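Local atomic coordinates of Cow rumen GH26 endo-mannanase (Metagenome, PDB entry 6UEH), a protein that probably hydrolyses internal beta-1,4-mannosidic linkages of mannans such as galactomannan, as a family GH26 endo-mannanase with an accessory domain. Residues 287-292 / 346-351; 92-95 / 99-102; 139-144 / 163-168. One frame throughout, in Å; residues are numbered along the deposited sequence.

Contact 1 (287-292 / 346-351); sequences EAIKML and DKLTNE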
ATOM      1  N   GLU A 287      26.094   8.241  12.027  1.00 18.93           N
ATOM      2  CA  GLU A 287      26.274   9.657  11.712  1.00 21.84           C
ATOM      3  C   GLU A 287      25.075  10.200  10.943  1.00 17.90           C
ATOM      4  O   GLU A 287      24.616  11.312  11.200  1.00 17.63           O
ATOM      5  CB  GLU A 287      27.552   9.883  10.901  1.00 25.20           C
ATOM      6  CG  GLU A 287      28.837   9.744  11.691  1.00 29.95           C
ATOM      7  CD  GLU A 287      30.044  10.237  10.912  1.00 34.39           C
ATOM      8  OE1 GLU A 287      29.846  10.970   9.920  1.00 35.62           O
ATOM      9  OE2 GLU A 287      31.184   9.895  11.289  1.00 36.68           O
ATOM     10  N   ALA A 288      24.572   9.410   9.999  1.00 17.78           N
ATOM     11  CA  ALA A 288      23.403   9.805   9.219  1.00 16.95           C
ATOM     12  C   ALA A 288      22.164   9.911  10.106  1.00 16.75           C
ATOM     13  O   ALA A 288      21.366  10.838   9.968  1.00 16.38           O
ATOM     14  CB  ALA A 288      23.165   8.820   8.084  1.00 17.11           C
ATOM     15  N   ILE A 289      22.010   8.956  11.018  1.00 15.82           N
ATOM     16  CA  ILE A 289      20.901   8.980  11.965  1.00 15.34           C
ATOM     17  C   ILE A 289      20.994  10.210  12.869  1.00 16.21           C
ATOM     18  O   ILE A 289      19.983  10.852  13.163  1.00 16.38           O
ATOM     19  CB  ILE A 289      20.866   7.698  12.821  1.00 15.34           C
ATOM     20  CG1 ILE A 289      20.509   6.492  11.951  1.00 13.38           C
ATOM     21  CG2 ILE A 289      19.862   7.826  13.957  1.00 15.52           C
ATOM     22  CD1 ILE A 289      20.617   5.169  12.680  1.00 16.02           C
ATOM     23  N   LYS A 290      22.213  10.538  13.288  1.00 17.98           N
ATOM     24  CA  LYS A 290      22.459  11.701  14.139  1.00 18.37           C
ATOM     25  C   LYS A 290      22.008  12.993  13.464  1.00 18.64           C
ATOM     26  O   LYS A 290      21.350  13.831  14.084  1.00 18.23           O
ATOM     27  CB  LYS A 290      23.945  11.794  14.503  1.00 19.23           C
ATOM     28  CG  LYS A 290      24.299  12.977  15.406  1.00 20.24           C
ATOM     29  CD  LYS A 290      25.807  13.115  15.592  1.00 25.09           C
ATOM     30  CE  LYS A 290      26.496  13.427  14.268  1.00 28.76           C
ATOM     31  NZ  LYS A 290      27.960  13.684  14.419  1.00 32.77           N
ATOM     32  N   MET A 291      22.363  13.151  12.193  1.00 17.92           N
ATOM     33  CA  MET A 291      22.018  14.362  11.455  1.00 18.82           C
ATOM     34  C   MET A 291      20.519  14.434  11.190  1.00 18.66           C
ATOM     35  O   MET A 291      19.927  15.516  11.208  1.00 17.82           O
ATOM     36  CB  MET A 291      22.800  14.432  10.143  1.00 18.50           C
ATOM     37  CG  MET A 291      24.303  14.505  10.350  1.00 20.03           C
ATOM     38  SD  MET A 291      25.212  14.965   8.864  1.00 24.58           S
ATOM     39  CE  MET A 291      26.884  14.983   9.501  1.00 22.92           C
ATOM     40  N   LEU A 292      19.909  13.276  10.956  1.00 17.50           N
ATOM     41  CA  LEU A 292      18.460  13.189  10.833  1.00 16.93           C
ATOM     42  C   LEU A 292      17.773  13.570  12.141  1.00 17.52           C
ATOM     43  O   LEU A 292      16.847  14.384  12.153  1.00 18.05           O
ATOM     44  CB  LEU A 292      18.035  11.780  10.421  1.00 15.60           C
ATOM     45  CG  LEU A 292      16.529  11.511  10.495  1.00 15.45           C
ATOM     46  CD1 LEU A 292      15.793  12.210   9.354  1.00 14.54           C
ATOM     47  CD2 LEU A 292      16.243  10.014  10.504  1.00 15.13           C
ATOM     48  N   ASP A 346      14.529   2.132  17.515  1.00 18.68           N
ATOM     49  CA  ASP A 346      15.082   2.147  18.865  1.00 21.50           C
ATOM     50  C   ASP A 346      16.031   3.322  19.071  1.00 19.12           C
ATOM     51  O   ASP A 346      16.019   3.955  20.124  1.00 17.65           O
ATOM     52  CB  ASP A 346      15.804   0.832  19.166  1.00 25.33           C
ATOM     53  CG  ASP A 346      14.852  -0.345  19.278  1.00 29.90           C
ATOM     54  OD1 ASP A 346      13.627  -0.114  19.368  1.00 30.72           O
ATOM     55  OD2 ASP A 346      15.331  -1.499  19.290  1.00 31.17           O
ATOM     56  N   LYS A 347      16.854   3.608  18.065  1.00 18.94           N
ATOM     57  CA  LYS A 347      17.806   4.712  18.152  1.00 20.94           C
ATOM     58  C   LYS A 347      17.109   6.061  18.304  1.00 18.97           C
ATOM     59  O   LYS A 347      17.476   6.858  19.166  1.00 20.15           O
ATOM     60  CB  LYS A 347      18.717   4.738  16.923  1.00 24.03           C
ATOM     61  CG  LYS A 347      19.998   3.931  17.075  1.00 28.18           C
ATOM     62  CD  LYS A 347      20.903   4.532  18.140  1.00 31.32           C
ATOM     63  CE  LYS A 347      22.240   3.803  18.218  1.00 35.16           C
ATOM     64  NZ  LYS A 347      22.099   2.384  18.653  1.00 37.41           N
ATOM     65  N   LEU A 348      16.102   6.313  17.472  1.00 17.31           N
ATOM     66  CA  LEU A 348      15.407   7.599  17.490  1.00 16.98           C
ATOM     67  C   LEU A 348      14.567   7.794  18.750  1.00 17.45           C
ATOM     68  O   LEU A 348      14.553   8.883  19.326  1.00 17.34           O
ATOM     69  CB  LEU A 348      14.517   7.752  16.251  1.00 15.85           C
ATOM     70  CG  LEU A 348      15.214   7.928  14.897  1.00 14.56           C
ATOM     71  CD1 LEU A 348      14.216   8.370  13.833  1.00 13.56           C
ATOM     72  CD2 LEU A 348      16.370   8.919  14.994  1.00 14.53           C
ATOM     73  N   THR A 349      13.871   6.743  19.180  1.00 17.13           N
ATOM     74  CA  THR A 349      12.959   6.865  20.315  1.00 18.55           C
ATOM     75  C   THR A 349      13.677   6.803  21.660  1.00 21.84           C
ATOM     76  O   THR A 349      13.307   7.508  22.596  1.00 23.48           O
ATOM     77  CB  THR A 349      11.861   5.774  20.294  1.00 18.16           C
ATOM     78  OG1 THR A 349      12.460   4.472  20.364  1.00 18.35           O
ATOM     79  CG2 THR A 349      11.018   5.884  19.029  1.00 17.02           C
ATOM     80  N   ASN A 350      14.703   5.966  21.762  1.00 22.58           N
ATOM     81  CA  ASN A 350      15.394   5.791  23.035  1.00 25.67           C
ATOM     82  C   ASN A 350      16.600   6.711  23.195  1.00 26.77           C
ATOM     83  O   ASN A 350      16.655   7.510  24.128  1.00 28.21           O
ATOM     84  CB  ASN A 350      15.828   4.334  23.207  1.00 27.65           C
ATOM     85  CG  ASN A 350      14.648   3.388  23.319  1.00 29.89           C
ATOM     86  OD1 ASN A 350      13.658   3.693  23.982  1.00 31.20           O
ATOM     87  ND2 ASN A 350      14.746   2.234  22.667  1.00 30.24           N
ATOM     88  N   GLU A 351      17.561   6.600  22.285  1.00 26.07           N
ATOM     89  CA  GLU A 351      18.799   7.361  22.399  1.00 28.13           C
ATOM     90  C   GLU A 351      18.587   8.851  22.129  1.00 24.90           C
ATOM     91  O   GLU A 351      19.195   9.698  22.785  1.00 25.63           O
ATOM     92  CB  GLU A 351      19.858   6.795  21.450  1.00 32.74           C
ATOM     93  CG  GLU A 351      21.203   7.496  21.531  1.00 38.84           C
ATOM     94  CD  GLU A 351      22.352   6.598  21.112  1.00 43.97           C
ATOM     95  OE1 GLU A 351      22.607   5.596  21.816  1.00 46.46           O
ATOM     96  OE2 GLU A 351      22.994   6.891  20.081  1.00 44.89           O
TER
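Ile289 and Leu292 face Leu348 where two successive helices, 280-301 and 334-351, lie side by side on the outside of the GH26 TIM barrel. The two short segments have axes 10.9 Å apart at closest approach and cross at -55°, and it is the branched side chains that bridge the gap. Ile289 comes first. Its CG2 methyl stands anti to the backbone N, directed toward helix 334-351, and meets Leu348 CD2 at 3.8 Å. The same CG2 lies more loosely beside Lys347 CB, 4.4 Å away; the rest of that lysine bends off, so its aliphatic root borders the contact while its amine points elsewhere. One turn on comes Leu292, on the part of the helix that meets the barrel strand 306-309. Both it and Leu348 also rest on Phe308 of that strand, and Leu348 reaches Leu357 and Trp359 of strand 357-362. The buried apolar layer between the helices thus runs straight into the one between helices and barrel wall. No hydrogen bond spans the two segments. Leu348 serves both partners by splitting its methyls: CD2 is taken by Ile289, and CD1 stands 4.2 Å from Leu292 CD2.

Contact 2 (92-95 / 99-102); sequences PYYD and DFDF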
ATOM      1  N   PRO A  92      -5.978 -24.319  -0.683  1.00 17.47           N
ATOM      2  CA  PRO A  92      -5.208 -25.391  -0.043  1.00 18.64           C
ATOM      3  C   PRO A  92      -5.740 -26.779  -0.388  1.00 17.78           C
ATOM      4  O   PRO A  92      -6.821 -26.906  -0.964  1.00 17.31           O
ATOM      5  CB  PRO A  92      -5.381 -25.105   1.454  1.00 20.22           C
ATOM      6  CG  PRO A  92      -5.742 -23.656   1.531  1.00 19.36           C
ATOM      7  CD  PRO A  92      -6.555 -23.387   0.301  1.00 16.78           C
ATOM      8  N   TYR A  93      -4.974 -27.809  -0.046  1.00 18.60           N
ATOM      9  CA  TYR A  93      -5.451 -29.177  -0.174  1.00 18.38           C
ATOM     10  C   TYR A  93      -6.656 -29.389   0.735  1.00 18.54           C
ATOM     11  O   TYR A  93      -6.543 -29.317   1.961  1.00 19.76           O
ATOM     12  CB  TYR A  93      -4.340 -30.171   0.167  1.00 20.37           C
ATOM     13  CG  TYR A  93      -4.756 -31.624   0.085  1.00 22.32           C
ATOM     14  CD1 TYR A  93      -4.716 -32.310  -1.121  1.00 21.81           C
ATOM     15  CD2 TYR A  93      -5.173 -32.313   1.218  1.00 23.61           C
ATOM     16  CE1 TYR A  93      -5.087 -33.638  -1.201  1.00 22.07           C
ATOM     17  CE2 TYR A  93      -5.547 -33.642   1.148  1.00 24.16           C
ATOM     18  CZ  TYR A  93      -5.503 -34.299  -0.064  1.00 23.69           C
ATOM     19  OH  TYR A  93      -5.873 -35.620  -0.138  1.00 23.81           O
ATOM     20  N   TYR A  94      -7.811 -29.629   0.124  1.00 17.38           N
ATOM     21  CA  TYR A  94      -9.039 -29.922   0.856  1.00 18.16           C
ATOM     22  C   TYR A  94      -9.615 -31.244   0.372  1.00 16.29           C
ATOM     23  O   TYR A  94     -10.093 -31.327  -0.757  1.00 13.76           O
ATOM     24  CB  TYR A  94     -10.080 -28.812   0.664  1.00 18.77           C
ATOM     25  CG  TYR A  94      -9.757 -27.490   1.325  1.00 20.96           C
ATOM     26  CD1 TYR A  94      -9.145 -27.437   2.571  1.00 21.54           C
ATOM     27  CD2 TYR A  94     -10.078 -26.292   0.699  1.00 21.21           C
ATOM     28  CE1 TYR A  94      -8.859 -26.222   3.172  1.00 23.72           C
ATOM     29  CE2 TYR A  94      -9.798 -25.080   1.289  1.00 22.30           C
ATOM     30  CZ  TYR A  94      -9.189 -25.047   2.523  1.00 23.53           C
ATOM     31  OH  TYR A  94      -8.912 -23.831   3.106  1.00 24.40           O
ATOM     32  N   ASP A  95      -9.578 -32.272   1.217  1.00 16.70           N
ATOM     33  CA  ASP A  95     -10.092 -33.583   0.829  1.00 18.32           C
ATOM     34  C   ASP A  95     -11.536 -33.762   1.294  1.00 19.16           C
ATOM     35  O   ASP A  95     -12.142 -34.819   1.106  1.00 19.91           O
ATOM     36  CB  ASP A  95      -9.200 -34.699   1.386  1.00 21.47           C
ATOM     37  CG  ASP A  95      -9.288 -34.837   2.899  1.00 25.21           C
ATOM     38  OD1 ASP A  95      -9.778 -33.909   3.579  1.00 25.73           O
ATOM     39  OD2 ASP A  95      -8.845 -35.884   3.413  1.00 27.24           O
ATOM     40  N   ASP A  99     -15.752 -24.467   2.949  1.00 18.43           N
ATOM     41  CA  ASP A  99     -16.047 -23.111   2.496  1.00 20.54           C
ATOM     42  C   ASP A  99     -14.756 -22.352   2.229  1.00 20.53           C
ATOM     43  O   ASP A  99     -13.862 -22.322   3.074  1.00 21.50           O
ATOM     44  CB  ASP A  99     -16.889 -22.355   3.525  1.00 24.60           C
ATOM     45  CG  ASP A  99     -18.361 -22.685   3.430  1.00 28.52           C
ATOM     46  OD1 ASP A  99     -18.804 -23.119   2.347  1.00 28.64           O
ATOM     47  OD2 ASP A  99     -19.076 -22.502   4.436  1.00 32.17           O
ATOM     48  N   PHE A 100     -14.657 -21.744   1.051  1.00 19.12           N
ATOM     49  CA  PHE A 100     -13.499 -20.926   0.719  1.00 18.43           C
ATOM     50  C   PHE A 100     -13.930 -19.510   0.352  1.00 19.67           C
ATOM     51  O   PHE A 100     -14.902 -19.318  -0.375  1.00 18.82           O
ATOM     52  CB  PHE A 100     -12.697 -21.546  -0.428  1.00 17.26           C
ATOM     53  CG  PHE A 100     -11.388 -20.854  -0.686  1.00 17.74           C
ATOM     54  CD1 PHE A 100     -10.255 -21.198   0.035  1.00 18.08           C
ATOM     55  CD2 PHE A 100     -11.292 -19.849  -1.635  1.00 17.85           C
ATOM     56  CE1 PHE A 100      -9.051 -20.558  -0.190  1.00 19.29           C
ATOM     57  CE2 PHE A 100     -10.091 -19.203  -1.865  1.00 19.10           C
ATOM     58  CZ  PHE A 100      -8.969 -19.560  -1.142  1.00 19.75           C
ATOM     59  N   ASP A 101     -13.192 -18.528   0.863  1.00 20.91           N
ATOM     60  CA  ASP A 101     -13.474 -17.115   0.623  1.00 20.76           C
ATOM     61  C   ASP A 101     -12.786 -16.647  -0.655  1.00 19.40           C
ATOM     62  O   ASP A 101     -11.560 -16.542  -0.708  1.00 20.96           O
ATOM     63  CB  ASP A 101     -13.022 -16.283   1.833  1.00 23.61           C
ATOM     64  CG  ASP A 101     -13.244 -14.787   1.654  1.00 26.13           C
ATOM     65  OD1 ASP A 101     -13.979 -14.373   0.731  1.00 26.80           O
ATOM     66  OD2 ASP A 101     -12.684 -14.016   2.462  1.00 27.80           O
ATOM     67  N   PHE A 102     -13.582 -16.373  -1.685  1.00 17.28           N
ATOM     68  CA  PHE A 102     -13.050 -15.904  -2.959  1.00 17.42           C
ATOM     69  C   PHE A 102     -13.112 -14.380  -3.075  1.00 17.99           C
ATOM     70  O   PHE A 102     -13.074 -13.835  -4.177  1.00 17.69           O
ATOM     71  CB  PHE A 102     -13.798 -16.553  -4.128  1.00 16.34           C
ATOM     72  CG  PHE A 102     -13.352 -17.960  -4.426  1.00 16.00           C
ATOM     73  CD1 PHE A 102     -12.136 -18.197  -5.050  1.00 17.49           C
ATOM     74  CD2 PHE A 102     -14.148 -19.042  -4.092  1.00 16.50           C
ATOM     75  CE1 PHE A 102     -11.721 -19.488  -5.326  1.00 17.22           C
ATOM     76  CE2 PHE A 102     -13.739 -20.336  -4.370  1.00 17.36           C
ATOM     77  CZ  PHE A 102     -12.524 -20.559  -4.988  1.00 16.94           C
TER
HETATM   78  O   HOH W   1     -11.109 -21.854   3.388  1.00 25.22           O
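In the CBM6-like domain the chain passes here from one sheet of a beta-sandwich to the other: strand 85-94 ends, the backbone turns a corner at Asp95, and strand 97-107 starts in the facing sheet. Pro92 and Tyr94 of 92-95 both lean on Phe100 of 99-102. The phenylalanine has CG anti to its own backbone N (chi1 -172°), which carries the ring across toward strand 85-94. Two neighbouring ring atoms make the contacts to 92-95: CE1 lies 3.8 Å from Pro92 CD, and CD1 lies 4.1 Å from Tyr94 CE2. Relative to the tyrosine ring, CD1 arrives at the edge, near its plane, and the two aromatic side chains run at about a right angle to each other. Within 92-95, Pro92 O lies 3.7 Å above the plane of the Tyr94 ring, offset toward its rim. At the phenol end a water bridges the segments, 3.0 Å from Tyr94 OH and donating to Asp99 O at 2.8 Å. Farther in, Phe100 CD2 sits 3.5 Å above the centre of the Phe102 ring, which in turn packs edge-to-face with Phe116. Phe100 also touches Tyr89 and Val91 of strand 85-94. Side chains and a water, with no direct hydrogen bond across, join the two segments, as expected of a beta-arch linking the two sheets of a beta-sandwich.

Contact 3 (139-144 / 163-168); sequences SKVDTK and SVYGKK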
ATOM      1  N   SER A 139     -13.611   2.305  11.663  1.00 36.42           N
ATOM      2  CA  SER A 139     -13.714   3.230  12.786  1.00 37.14           C
ATOM      3  C   SER A 139     -13.278   2.580  14.095  1.00 36.87           C
ATOM      4  O   SER A 139     -12.967   3.271  15.064  1.00 37.32           O
ATOM      5  CB  SER A 139     -15.147   3.753  12.920  1.00 38.17           C
ATOM      6  OG  SER A 139     -16.032   2.712  13.297  1.00 38.81           O
ATOM      7  N   LYS A 140     -13.262   1.251  14.121  1.00 36.26           N
ATOM      8  CA  LYS A 140     -12.921   0.522  15.338  1.00 36.49           C
ATOM      9  C   LYS A 140     -11.445   0.139  15.392  1.00 33.55           C
ATOM     10  O   LYS A 140     -11.006  -0.525  16.330  1.00 32.64           O
ATOM     11  CB  LYS A 140     -13.792  -0.727  15.474  1.00 38.88           C
ATOM     12  CG  LYS A 140     -15.182  -0.445  16.022  1.00 41.85           C
ATOM     13  CD  LYS A 140     -15.103   0.146  17.424  1.00 44.48           C
ATOM     14  CE  LYS A 140     -16.462   0.628  17.905  1.00 46.36           C
ATOM     15  NZ  LYS A 140     -17.465  -0.473  17.945  1.00 47.15           N
ATOM     16  N   VAL A 141     -10.684   0.554  14.386  1.00 31.93           N
ATOM     17  CA  VAL A 141      -9.241   0.357  14.405  1.00 29.57           C
ATOM     18  C   VAL A 141      -8.626   1.185  15.529  1.00 28.73           C
ATOM     19  O   VAL A 141      -8.805   2.400  15.576  1.00 28.17           O
ATOM     20  CB  VAL A 141      -8.588   0.752  13.067  1.00 29.28           C
ATOM     21  CG1 VAL A 141      -7.073   0.641  13.163  1.00 28.99           C
ATOM     22  CG2 VAL A 141      -9.125  -0.108  11.932  1.00 28.48           C
ATOM     23  N   ASP A 142      -7.917   0.529  16.442  1.00 28.30           N
ATOM     24  CA  ASP A 142      -7.271   1.243  17.539  1.00 28.85           C
ATOM     25  C   ASP A 142      -6.075   2.034  17.021  1.00 26.29           C
ATOM     26  O   ASP A 142      -5.163   1.471  16.412  1.00 25.13           O
ATOM     27  CB  ASP A 142      -6.833   0.277  18.640  1.00 31.54           C
ATOM     28  CG  ASP A 142      -6.101   0.977  19.773  1.00 33.77           C
ATOM     29  OD1 ASP A 142      -6.404   2.156  20.048  1.00 34.70           O
ATOM     30  OD2 ASP A 142      -5.218   0.348  20.388  1.00 35.42           O
ATOM     31  N   THR A 143      -6.081   3.340  17.266  1.00 24.14           N
ATOM     32  CA  THR A 143      -5.039   4.210  16.740  1.00 23.24           C
ATOM     33  C   THR A 143      -4.060   4.680  17.814  1.00 22.22           C
ATOM     34  O   THR A 143      -3.448   5.741  17.681  1.00 21.45           O
ATOM     35  CB  THR A 143      -5.646   5.444  16.040  1.00 24.93           C
ATOM     36  OG1 THR A 143      -6.711   5.973  16.839  1.00 26.35           O
ATOM     37  CG2 THR A 143      -6.191   5.063  14.668  1.00 24.70           C
ATOM     38  N   LYS A 144      -3.906   3.892  18.874  1.00 21.98           N
ATOM     39  CA  LYS A 144      -2.873   4.171  19.865  1.00 22.23           C
ATOM     40  C   LYS A 144      -1.511   3.949  19.218  1.00 20.57           C
ATOM     41  O   LYS A 144      -1.268   2.902  18.620  1.00 19.52           O
ATOM     42  CB  LYS A 144      -3.030   3.286  21.103  1.00 24.25           C
ATOM     43  CG  LYS A 144      -2.141   3.698  22.272  1.00 25.43           C
ATOM     44  CD  LYS A 144      -2.267   2.729  23.439  1.00 28.32           C
ATOM     45  CE  LYS A 144      -1.600   3.274  24.698  1.00 31.44           C
ATOM     46  NZ  LYS A 144      -0.141   3.535  24.522  1.00 32.36           N
ATOM     47  N   SER A 163     -10.093   8.919  12.619  1.00 20.64           N
ATOM     48  CA  SER A 163     -11.473   9.394  12.650  1.00 21.54           C
ATOM     49  C   SER A 163     -12.060   9.532  11.250  1.00 22.79           C
ATOM     50  O   SER A 163     -13.276   9.563  11.085  1.00 24.17           O
ATOM     51  CB  SER A 163     -11.567  10.735  13.389  1.00 20.42           C
ATOM     52  OG  SER A 163     -11.101  11.804  12.584  1.00 19.31           O
ATOM     53  N   VAL A 164     -11.200   9.613  10.240  1.00 22.16           N
ATOM     54  CA  VAL A 164     -11.677   9.747   8.867  1.00 22.65           C
ATOM     55  C   VAL A 164     -11.402   8.488   8.049  1.00 20.89           C
ATOM     56  O   VAL A 164     -11.862   8.367   6.914  1.00 21.19           O
ATOM     57  CB  VAL A 164     -11.041  10.963   8.166  1.00 23.60           C
ATOM     58  CG1 VAL A 164     -11.387  12.242   8.916  1.00 24.70           C
ATOM     59  CG2 VAL A 164      -9.532  10.793   8.057  1.00 22.59           C
ATOM     60  N   TYR A 165     -10.664   7.551   8.638  1.00 20.49           N
ATOM     61  CA  TYR A 165     -10.305   6.304   7.965  1.00 19.30           C
ATOM     62  C   TYR A 165     -11.546   5.497   7.606  1.00 18.85           C
ATOM     63  O   TYR A 165     -12.337   5.138   8.480  1.00 18.28           O
ATOM     64  CB  TYR A 165      -9.373   5.474   8.849  1.00 19.03           C
ATOM     65  CG  TYR A 165      -8.741   4.278   8.166  1.00 17.72           C
ATOM     66  CD1 TYR A 165      -8.032   4.424   6.980  1.00 17.94           C
ATOM     67  CD2 TYR A 165      -8.822   3.009   8.728  1.00 17.11           C
ATOM     68  CE1 TYR A 165      -7.440   3.333   6.358  1.00 17.38           C
ATOM     69  CE2 TYR A 165      -8.231   1.911   8.113  1.00 17.17           C
ATOM     70  CZ  TYR A 165      -7.540   2.081   6.929  1.00 17.17           C
ATOM     71  OH  TYR A 165      -6.946   0.998   6.314  1.00 16.34           O
ATOM     72  N   GLY A 166     -11.712   5.219   6.317  1.00 18.69           N
ATOM     73  CA  GLY A 166     -12.867   4.482   5.840  1.00 19.80           C
ATOM     74  C   GLY A 166     -14.011   5.384   5.413  1.00 20.40           C
ATOM     75  O   GLY A 166     -14.940   4.939   4.738  1.00 20.50           O
ATOM     76  N   LYS A 167     -13.944   6.654   5.801  1.00 19.64           N
ATOM     77  CA  LYS A 167     -14.988   7.619   5.460  1.00 20.89           C
ATOM     78  C   LYS A 167     -14.536   8.596   4.375  1.00 19.61           C
ATOM     79  O   LYS A 167     -15.342   9.062   3.569  1.00 19.33           O
ATOM     80  CB  LYS A 167     -15.422   8.402   6.703  1.00 22.95           C
ATOM     81  CG  LYS A 167     -15.953   7.546   7.842  1.00 25.82           C
ATOM     82  CD  LYS A 167     -16.680   8.403   8.872  1.00 28.90           C
ATOM     83  CE  LYS A 167     -16.061   8.279  10.256  1.00 31.36           C
ATOM     84  NZ  LYS A 167     -16.114   6.885  10.784  1.00 32.27           N
ATOM     85  N   LYS A 168     -13.246   8.913   4.372  1.00 18.62           N
ATOM     86  CA  LYS A 168     -12.681   9.875   3.430  1.00 18.85           C
ATOM     87  C   LYS A 168     -11.322   9.408   2.925  1.00 18.79           C
ATOM     88  O   LYS A 168     -10.769   8.425   3.420  1.00 17.95           O
ATOM     89  CB  LYS A 168     -12.517  11.253   4.083  1.00 20.00           C
ATOM     90  CG  LYS A 168     -13.732  11.783   4.829  1.00 21.69           C
ATOM     91  CD  LYS A 168     -14.753  12.373   3.879  1.00 22.55           C
ATOM     92  CE  LYS A 168     -15.888  13.035   4.642  1.00 24.07           C
ATOM     93  NZ  LYS A 168     -16.860  13.671   3.714  1.00 24.91           N
TER
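Val164 O, next to the Tyr165 that meets Val141, is gripped by two backbone donors, Lys167 N and Lys168 N, each 2.9 Å from it. These two hydrogen bonds to one carbonyl oxygen hold a turn at the end of helix 152-164, with Gly166 at positive phi (93°) within it. The turn presents Tyr165 and Lys167 to the loop 139-144. Val141 sends its CG2 methyl to the edge of the tyrosine ring, near the ring plane and 4.4 Å from CE2, a loose apolar touch. Lys167 bends at chi3 and chi4, which swings NZ over to Ser139 CB at 3.9 Å. NZ meets a carbon there, so this is van der Waals contact only; Ser139 OG is hydrogen-bonded to Asp137. No hydrogen bond crosses directly between the segments. The phenol of Tyr165, by contrast, is anchored deeper: its OH is hydrogen-bonded to Ile424 N of the barrel strand 423-429, while Phe138 packs edge-to-face with the ring. The loop thus runs from the C-terminal end of helix 152-164, where Ser139 and Val141 sit, back along it to Asp159 and Gln155, which bond Thr143; this helix precedes the first barrel strand, 169-174.

Overall arrangement
From the N terminus the chain first builds the CBM6-like sandwich, where contact 2 closes a very short loop of three residues between its two sheets. Leaving that domain after strand 123-132, it enters contact 3, which closes a loop of 18 residues, mostly helix 152-164, and lays the incoming linker against the start of the TIM barrel. Contact 1 comes much later, closing 53 residues that include strand 306-309 and joining two neighbouring outer helices of the barrel. The three loops follow in series; none nests in or crosses another. None touches another either: contacts 1 and 2 lie on opposite sides of the chain's centre, their centres 47 Å apart.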